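Local coordinates for protein 7beta-hydroxysteroid dehydrogenase (Collinsella aerofaciens, PDB 5FYD) that reduces the 7-oxo group of 7-oxolithocholate to give ursodeoxycholate with NADPH as cofactor, working as a homodimer of the short-chain dehydrogenase/reductase family, at residues I139-I147 with Y156-T167. Residues are numbered along the deposited sequence; the frame is centred on the assembly and turned at random.
Sequences INVSSMTGI and YGAGKAFILKMT
K160 NZ donates to V141 O over 2.9 Å: bends at chi2 (-51°) and chi3 bring NZ back to this oxygen, which it meets from above the carbonyl plane. The same residue is gripped at its backbone: S142 OG donates to K160 O at 2.8 Å, and L164 N reaches that oxygen from the opposite face of its plane. Further along, N140 ND2 gives a nearly straight bond (167°) to T167 OG1, which lies almost in the amide plane and itself donates to I163 O; N140 OD1 is taken up by Y90 N on the adjacent strand. S143, Y156 and K160 correspond to the Ser-Tyr-Lys set of the SDR family, on a Rossmann-fold strand and the helix after it; the serine is inferred to stabilise the transition state, the tyrosine to be the proton acceptor, and the lysine, by similarity, to lower the tyrosine's pKa. With K160 cut back to an alanine, V141 O is likely to lose this donor, and a gap to open beside S143 CB, where CG now packs at 3.7 Å. S143 OG shares a hydrogen bond with T145 OG1, which sits 3.4 Å above the plane of the Y156 ring, toward its rim. T145 CG2 covers the ring in a CH-pi contact, 4.1 Å from its centroid, while P199 of the second subunit packs against Y156, S143 and T145. Beyond the strand, G146 CA approaches G157 O at 3.4 Å in a CA-H...O contact, and I147 CG1 lies against L164 CD2.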
loop_
_atom_site.group_PDB
_atom_site.type_symbol
_atom_site.label_atom_id
_atom_site.label_comp_id
_atom_site.label_asym_id
_atom_site.label_seq_id
_atom_site.Cartn_x
_atom_site.Cartn_y
_atom_site.Cartn_z
ATOM N N ILE A 139 20.449 -6.293 -14.517
ATOM C CA ILE A 139 19.202 -5.572 -14.837
ATOM C C ILE A 139 18.791 -4.847 -13.592
ATOM O O ILE A 139 18.436 -5.475 -12.614
ATOM C CB ILE A 139 18.060 -6.513 -15.285
ATOM C CG1 ILE A 139 18.457 -7.265 -16.561
ATOM C CG2 ILE A 139 16.756 -5.716 -15.486
ATOM C CD1 ILE A 139 17.467 -8.353 -16.951
ATOM N N ASN A 140 18.859 -3.526 -13.611
ATOM C CA ASN A 140 18.413 -2.746 -12.479
ATOM C C ASN A 140 17.032 -2.182 -12.752
ATOM O O ASN A 140 16.656 -1.936 -13.893
ATOM C CB ASN A 140 19.391 -1.630 -12.149
ATOM C CG ASN A 140 20.711 -2.150 -11.678
ATOM O OD1 ASN A 140 20.785 -3.158 -10.970
ATOM N ND2 ASN A 140 21.786 -1.465 -12.063
ATOM N N VAL A 141 16.275 -1.983 -11.684
ATOM C CA VAL A 141 14.886 -1.557 -11.777
ATOM C C VAL A 141 14.746 -0.090 -11.400
ATOM O O VAL A 141 15.148 0.331 -10.310
ATOM C CB VAL A 141 14.021 -2.447 -10.880
ATOM C CG1 VAL A 141 12.558 -2.015 -10.927
ATOM C CG2 VAL A 141 14.188 -3.892 -11.305
ATOM N N SER A 142 14.214 0.697 -12.325
ATOM C CA SER A 142 13.804 2.067 -12.039
ATOM C C SER A 142 12.280 2.221 -12.062
ATOM O O SER A 142 11.518 1.232 -12.143
ATOM C CB SER A 142 14.505 3.025 -13.005
ATOM O OG SER A 142 14.355 4.370 -12.584
ATOM N N SER A 143 11.836 3.475 -11.996
ATOM C CA SER A 143 10.427 3.806 -11.915
ATOM C C SER A 143 10.158 5.004 -12.776
ATOM O O SER A 143 11.029 5.883 -12.926
ATOM C CB SER A 143 10.089 4.152 -10.480
ATOM O OG SER A 143 8.743 4.569 -10.386
ATOM N N MET A 144 8.958 5.054 -13.348
ATOM C CA MET A 144 8.504 6.212 -14.087
ATOM C C MET A 144 8.581 7.524 -13.283
ATOM O O MET A 144 8.757 8.572 -13.891
ATOM C CB MET A 144 7.090 5.964 -14.649
ATOM C CG MET A 144 7.165 5.108 -15.912
ATOM S SD MET A 144 5.560 4.537 -16.439
ATOM C CE MET A 144 4.851 6.080 -17.004
ATOM N N THR A 145 8.549 7.447 -11.947
ATOM C CA THR A 145 8.778 8.612 -11.096
ATOM C C THR A 145 10.169 9.221 -11.316
ATOM O O THR A 145 10.355 10.424 -11.112
ATOM C CB THR A 145 8.595 8.308 -9.591
ATOM O OG1 THR A 145 9.527 7.306 -9.189
ATOM C CG2 THR A 145 7.185 7.854 -9.282
ATOM N N GLY A 146 11.128 8.394 -11.727
ATOM C CA GLY A 146 12.448 8.877 -12.115
ATOM C C GLY A 146 12.480 9.745 -13.366
ATOM O O GLY A 146 13.455 10.461 -13.609
ATOM N N ILE A 147 11.425 9.662 -14.172
ATOM C CA ILE A 147 11.231 10.480 -15.343
ATOM C C ILE A 147 10.320 11.677 -15.073
ATOM O O ILE A 147 10.624 12.794 -15.487
ATOM C CB ILE A 147 10.644 9.623 -16.502
ATOM C CG1 ILE A 147 11.569 8.442 -16.790
ATOM C CG2 ILE A 147 10.382 10.487 -17.731
ATOM C CD1 ILE A 147 10.997 7.414 -17.726
ATOM N N TYR A 156 11.670 9.370 -3.975
ATOM C CA TYR A 156 11.266 8.224 -4.832
ATOM C C TYR A 156 11.843 8.445 -6.229
ATOM O O TYR A 156 12.711 7.684 -6.698
ATOM C CB TYR A 156 9.720 8.111 -4.915
ATOM C CG TYR A 156 9.089 6.829 -5.520
ATOM C CD1 TYR A 156 9.833 5.841 -6.147
ATOM C CD2 TYR A 156 7.702 6.620 -5.406
ATOM C CE1 TYR A 156 9.246 4.690 -6.649
ATOM C CE2 TYR A 156 7.090 5.480 -5.933
ATOM C CZ TYR A 156 7.861 4.512 -6.542
ATOM O OH TYR A 156 7.246 3.370 -7.047
ATOM N N GLY A 157 11.408 9.524 -6.860
ATOM C CA GLY A 157 11.845 9.847 -8.190
ATOM C C GLY A 157 13.328 10.174 -8.240
ATOM O O GLY A 157 14.003 9.810 -9.192
ATOM N N ALA A 158 13.837 10.864 -7.222
ATOM C CA ALA A 158 15.241 11.288 -7.251
ATOM C C ALA A 158 16.154 10.061 -7.232
ATOM O O ALA A 158 17.103 9.966 -8.015
ATOM C CB ALA A 158 15.562 12.218 -6.088
ATOM N N GLY A 159 15.896 9.150 -6.296
ATOM C CA GLY A 159 16.649 7.919 -6.182
ATOM C C GLY A 159 16.493 7.032 -7.402
ATOM O O GLY A 159 17.481 6.474 -7.908
ATOM N N LYS A 160 15.259 6.896 -7.899
ATOM C CA LYS A 160 15.043 6.089 -9.089
ATOM C C LYS A 160 15.710 6.715 -10.316
ATOM O O LYS A 160 16.205 5.999 -11.184
ATOM C CB LYS A 160 13.556 5.805 -9.325
ATOM C CG LYS A 160 12.964 4.829 -8.331
ATOM C CD LYS A 160 13.815 3.561 -8.249
ATOM C CE LYS A 160 13.047 2.290 -8.032
ATOM N NZ LYS A 160 14.028 1.198 -7.822
ATOM N N ALA A 161 15.777 8.047 -10.376
ATOM C CA ALA A 161 16.511 8.705 -11.470
ATOM C C ALA A 161 18.014 8.448 -11.380
ATOM O O ALA A 161 18.709 8.315 -12.404
ATOM C CB ALA A 161 16.226 10.188 -11.489
ATOM N N PHE A 162 18.540 8.418 -10.160
ATOM C CA PHE A 162 19.956 8.064 -9.965
ATOM C C PHE A 162 20.224 6.665 -10.530
ATOM O O PHE A 162 21.163 6.442 -11.320
ATOM C CB PHE A 162 20.314 8.122 -8.483
ATOM C CG PHE A 162 21.770 7.933 -8.211
ATOM C CD1 PHE A 162 22.316 6.670 -8.110
ATOM C CD2 PHE A 162 22.600 9.044 -8.091
ATOM C CE1 PHE A 162 23.663 6.502 -7.863
ATOM C CE2 PHE A 162 23.932 8.890 -7.851
ATOM C CZ PHE A 162 24.471 7.621 -7.720
ATOM N N ILE A 163 19.369 5.714 -10.156
ATOM C CA ILE A 163 19.507 4.334 -10.640
ATOM C C ILE A 163 19.387 4.300 -12.167
ATOM O O ILE A 163 20.177 3.637 -12.842
ATOM C CB ILE A 163 18.455 3.401 -10.001
ATOM C CG1 ILE A 163 18.744 3.253 -8.499
ATOM C CG2 ILE A 163 18.406 2.055 -10.718
ATOM C CD1 ILE A 163 17.663 2.568 -7.699
ATOM N N LEU A 164 18.405 5.031 -12.702
ATOM C CA LEU A 164 18.186 5.066 -14.151
ATOM C C LEU A 164 19.443 5.572 -14.876
ATOM O O LEU A 164 20.010 4.891 -15.743
ATOM C CB LEU A 164 17.005 5.966 -14.479
ATOM C CG LEU A 164 16.688 6.212 -15.950
ATOM C CD1 LEU A 164 16.372 4.960 -16.754
ATOM C CD2 LEU A 164 15.544 7.201 -16.006
ATOM N N LYS A 165 19.863 6.766 -14.523
ATOM C CA LYS A 165 20.970 7.390 -15.243
ATOM C C LYS A 165 22.313 6.681 -15.031
ATOM O O LYS A 165 23.124 6.597 -15.971
ATOM C CB LYS A 165 21.066 8.882 -14.934
ATOM C CG LYS A 165 19.847 9.700 -15.358
ATOM C CD LYS A 165 19.613 9.726 -16.856
ATOM C CE LYS A 165 18.136 9.859 -17.195
ATOM N NZ LYS A 165 17.916 9.609 -18.616
ATOM N N MET A 166 22.561 6.166 -13.824
ATOM C CA MET A 166 23.772 5.393 -13.586
ATOM C C MET A 166 23.766 4.145 -14.454
ATOM O O MET A 166 24.771 3.790 -15.050
ATOM C CB MET A 166 23.916 4.994 -12.115
ATOM C CG MET A 166 25.287 4.380 -11.803
ATOM S SD MET A 166 26.544 5.691 -11.880
ATOM C CE MET A 166 28.046 4.767 -12.102
ATOM N N THR A 167 22.624 3.445 -14.502
ATOM C CA THR A 167 22.553 2.181 -15.242
ATOM C C THR A 167 22.605 2.424 -16.744
ATOM O O THR A 167 23.236 1.652 -17.467
ATOM C CB THR A 167 21.337 1.348 -14.831
ATOM O OG1 THR A 167 21.347 1.181 -13.412
ATOM C CG2 THR A 167 21.372 -0.032 -15.484
#